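Local coordinates for trans-2-enoyl-CoA reductase [NADH] (Treponema denticola ATCC 35405, PDB 4GGO), which catalyses the NADH-dependent reduction of the carbon-carbon double bond of crotonyl-CoA to butyryl-CoA in fatty acid biosynthesis, at residues E224-I235 with S269-G279. Residues are numbered along the deposited sequence; the frame is centred on the assembly and turned at random.
Sequences EEGCITLAYSYI and SIRAFVSVNKG
Neighbouring parallel strands of the Rossmann-type sheet, 227-233 and 270-276, pair here from Ile228 beside Arg271 to Ser233 beside Val276, joined by a crossover that contains helix 248-266. Backbone bonds alternate between the partners: Arg271 N donates to Cys227 O, Thr229 N to Arg271 O (3.0 Å), and the pattern repeats as far as Asn277 N to Ser233 O. At the start, where a type II turn leads into the first strand, the Arg271 guanidinium grips Gly226 O side-on. Arg271 NH2 lies 3.0 Å from Gly226 O, in the carbonyl plane, whereas Arg271 NE, at 3.2 Å from the same oxygen, comes from above that plane. A bend at chi3 (-68°) curls the arginine back over Ile228, whose CD1 covers one guanidinium face. Further along that side of the sheet, Leu230 CD2 packs 3.6 Å from Phe273 CB and meets the phenyl ring at its edge. Tyr232 follows, with Ser275 CB at its ring edge and the Asn277 side-chain amide over one face, the two planes 51° apart. On the other side, Thr229 CG2 touches Ala272 CB at 3.7 Å. Trp210 bonds Thr229 OG1, Ser66 bonds Tyr232 OH, and helix 248-266 packs on Ala231, Ala272 and Ser233, the last beside the NAD(+)-binding Lys253. Beyond the strands the two segments separate, and a water bridges Ile235 N to Asn277 O. Tyr234, which binds substrate, swings its ring along Asn277-Gly279 with CG anti to the backbone N (chi1 -173°), bringing Tyr234 CD1 3.2 Å from Asn277 O, which lies at the ring edge. Glu344 bonds both Tyr234 OH and Gly279 N, and the proposed proton donor Tyr244 stacks edge-to-face on Tyr234. Substrate- and cofactor-binding residues thus gather at the C-terminal ends of parallel strands, the classic arrangement of a Rossmann-fold active site.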
# COMPACT_ATOMS: atom_id res chain seq x y z
N GLU A 224 -10.16 21.41 -1.65
CA GLU A 224 -11.49 21.69 -2.18
C GLU A 224 -12.53 21.32 -1.14
O GLU A 224 -12.32 20.40 -0.34
CB GLU A 224 -11.72 20.90 -3.47
CG GLU A 224 -13.01 21.25 -4.19
CD GLU A 224 -13.11 22.72 -4.55
OE1 GLU A 224 -12.53 23.12 -5.58
OE2 GLU A 224 -13.75 23.48 -3.80
N GLU A 225 -13.65 22.04 -1.13
CA GLU A 225 -14.75 21.74 -0.22
C GLU A 225 -15.21 20.30 -0.40
O GLU A 225 -15.52 19.88 -1.51
CB GLU A 225 -15.92 22.70 -0.47
CG GLU A 225 -17.08 22.54 0.50
CD GLU A 225 -16.85 23.25 1.82
OE1 GLU A 225 -15.86 24.00 1.92
OE2 GLU A 225 -17.65 23.04 2.75
N GLY A 226 -15.23 19.54 0.69
CA GLY A 226 -15.65 18.15 0.65
C GLY A 226 -14.54 17.21 0.23
O GLY A 226 -14.80 16.09 -0.21
N CYS A 227 -13.30 17.66 0.37
CA CYS A 227 -12.13 16.86 -0.01
C CYS A 227 -12.08 15.55 0.75
O CYS A 227 -12.25 15.51 1.97
CB CYS A 227 -10.84 17.65 0.22
SG CYS A 227 -9.33 16.78 -0.27
N ILE A 228 -11.84 14.46 0.02
CA ILE A 228 -11.70 13.14 0.63
C ILE A 228 -10.24 12.86 0.95
O ILE A 228 -9.37 13.05 0.10
CB ILE A 228 -12.22 12.04 -0.30
CG1 ILE A 228 -13.70 12.23 -0.61
CG2 ILE A 228 -11.96 10.66 0.30
CD1 ILE A 228 -14.26 11.21 -1.57
N THR A 229 -9.97 12.43 2.17
CA THR A 229 -8.63 11.96 2.51
C THR A 229 -8.67 10.61 3.22
O THR A 229 -9.47 10.39 4.13
CB THR A 229 -7.81 13.01 3.32
OG1 THR A 229 -6.48 12.53 3.53
CG2 THR A 229 -8.47 13.29 4.67
N LEU A 230 -7.82 9.69 2.77
CA LEU A 230 -7.82 8.33 3.29
C LEU A 230 -6.44 7.90 3.76
O LEU A 230 -5.43 8.30 3.18
CB LEU A 230 -8.29 7.35 2.21
CG LEU A 230 -9.58 7.65 1.44
CD1 LEU A 230 -9.85 6.56 0.42
CD2 LEU A 230 -10.75 7.81 2.39
N ALA A 231 -6.40 7.10 4.82
CA ALA A 231 -5.18 6.45 5.25
C ALA A 231 -5.42 4.95 5.27
O ALA A 231 -6.37 4.47 5.88
CB ALA A 231 -4.76 6.95 6.62
N TYR A 232 -4.56 4.21 4.57
CA TYR A 232 -4.73 2.76 4.46
C TYR A 232 -4.24 2.05 5.71
O TYR A 232 -3.28 2.48 6.36
CB TYR A 232 -4.02 2.24 3.22
CG TYR A 232 -4.63 2.74 1.93
CD1 TYR A 232 -6.00 2.91 1.81
CD2 TYR A 232 -3.84 3.05 0.83
CE1 TYR A 232 -6.58 3.37 0.64
CE2 TYR A 232 -4.40 3.51 -0.35
CZ TYR A 232 -5.77 3.67 -0.43
OH TYR A 232 -6.35 4.13 -1.60
N SER A 233 -4.90 0.95 6.05
CA SER A 233 -4.57 0.18 7.24
C SER A 233 -4.98 -1.28 7.08
O SER A 233 -5.40 -1.70 6.00
CB SER A 233 -5.26 0.79 8.47
OG SER A 233 -4.89 0.10 9.64
N TYR A 234 -4.85 -2.05 8.16
CA TYR A 234 -5.16 -3.47 8.11
C TYR A 234 -5.62 -3.96 9.48
O TYR A 234 -5.11 -3.52 10.51
CB TYR A 234 -3.93 -4.26 7.65
CG TYR A 234 -4.19 -5.73 7.40
CD1 TYR A 234 -5.16 -6.14 6.51
CD2 TYR A 234 -3.43 -6.70 8.05
CE1 TYR A 234 -5.40 -7.49 6.28
CE2 TYR A 234 -3.65 -8.04 7.82
CZ TYR A 234 -4.63 -8.43 6.93
OH TYR A 234 -4.86 -9.77 6.71
N ILE A 235 -6.60 -4.86 9.49
CA ILE A 235 -7.12 -5.41 10.73
C ILE A 235 -6.72 -6.87 10.87
O ILE A 235 -6.30 -7.31 11.94
CB ILE A 235 -8.65 -5.23 10.83
CG1 ILE A 235 -9.00 -3.77 11.09
CG2 ILE A 235 -9.23 -6.11 11.92
CD1 ILE A 235 -10.48 -3.50 11.18
N SER A 269 -15.54 20.79 6.47
CA SER A 269 -15.56 20.79 5.02
C SER A 269 -14.72 19.65 4.45
O SER A 269 -14.34 19.68 3.28
CB SER A 269 -15.03 22.12 4.49
OG SER A 269 -13.68 22.33 4.88
N ILE A 270 -14.44 18.64 5.27
CA ILE A 270 -13.60 17.53 4.83
C ILE A 270 -14.24 16.17 5.13
O ILE A 270 -15.12 16.06 5.98
CB ILE A 270 -12.19 17.60 5.47
CG1 ILE A 270 -11.12 17.17 4.47
CG2 ILE A 270 -12.12 16.77 6.75
CD1 ILE A 270 -9.71 17.37 4.97
N ARG A 271 -13.78 15.14 4.42
CA ARG A 271 -14.25 13.78 4.64
C ARG A 271 -13.06 12.84 4.81
O ARG A 271 -12.50 12.35 3.83
CB ARG A 271 -15.15 13.32 3.50
CG ARG A 271 -16.49 14.03 3.45
CD ARG A 271 -17.35 13.55 2.29
NE ARG A 271 -16.79 13.94 1.00
CZ ARG A 271 -17.34 13.66 -0.18
NH1 ARG A 271 -18.47 12.97 -0.23
NH2 ARG A 271 -16.76 14.06 -1.30
N ALA A 272 -12.68 12.59 6.06
CA ALA A 272 -11.52 11.76 6.37
C ALA A 272 -11.93 10.36 6.80
O ALA A 272 -12.87 10.19 7.58
CB ALA A 272 -10.67 12.41 7.45
N PHE A 273 -11.23 9.35 6.28
CA PHE A 273 -11.52 7.96 6.62
C PHE A 273 -10.25 7.15 6.77
O PHE A 273 -9.25 7.42 6.10
CB PHE A 273 -12.37 7.30 5.53
CG PHE A 273 -13.64 8.02 5.21
CD1 PHE A 273 -14.80 7.77 5.92
CD2 PHE A 273 -13.69 8.94 4.17
CE1 PHE A 273 -15.98 8.42 5.62
CE2 PHE A 273 -14.86 9.60 3.86
CZ PHE A 273 -16.01 9.34 4.59
N VAL A 274 -10.29 6.16 7.64
CA VAL A 274 -9.31 5.09 7.58
C VAL A 274 -9.89 4.02 6.67
O VAL A 274 -11.02 3.59 6.85
CB VAL A 274 -9.03 4.48 8.97
CG1 VAL A 274 -8.20 3.21 8.83
CG2 VAL A 274 -8.32 5.48 9.86
N SER A 275 -9.12 3.62 5.66
CA SER A 275 -9.56 2.57 4.76
C SER A 275 -8.83 1.28 5.10
O SER A 275 -7.61 1.18 4.94
CB SER A 275 -9.30 2.95 3.30
OG SER A 275 -9.77 1.94 2.42
N VAL A 276 -9.58 0.29 5.58
CA VAL A 276 -9.00 -1.00 5.92
C VAL A 276 -8.97 -1.88 4.68
O VAL A 276 -10.02 -2.27 4.16
CB VAL A 276 -9.78 -1.70 7.04
CG1 VAL A 276 -9.00 -2.90 7.55
CG2 VAL A 276 -10.06 -0.73 8.17
N ASN A 277 -7.77 -2.18 4.20
CA ASN A 277 -7.61 -2.97 2.99
C ASN A 277 -7.32 -4.44 3.29
O ASN A 277 -7.15 -4.82 4.45
CB ASN A 277 -6.50 -2.38 2.12
CG ASN A 277 -6.81 -0.96 1.67
OD1 ASN A 277 -7.80 -0.36 2.09
ND2 ASN A 277 -5.95 -0.42 0.81
N LYS A 278 -7.25 -5.26 2.25
CA LYS A 278 -7.00 -6.68 2.42
C LYS A 278 -5.52 -6.95 2.68
O LYS A 278 -4.68 -6.08 2.50
CB LYS A 278 -7.47 -7.47 1.20
CG LYS A 278 -6.52 -7.39 0.00
CD LYS A 278 -7.05 -8.21 -1.17
CE LYS A 278 -7.03 -9.70 -0.88
NZ LYS A 278 -5.64 -10.24 -0.81
N GLY A 279 -5.22 -8.17 3.11
CA GLY A 279 -3.85 -8.57 3.36
C GLY A 279 -3.10 -8.84 2.07
O GLY A 279 -3.68 -9.32 1.10
O HOH W 1 -8.13 -6.18 7.23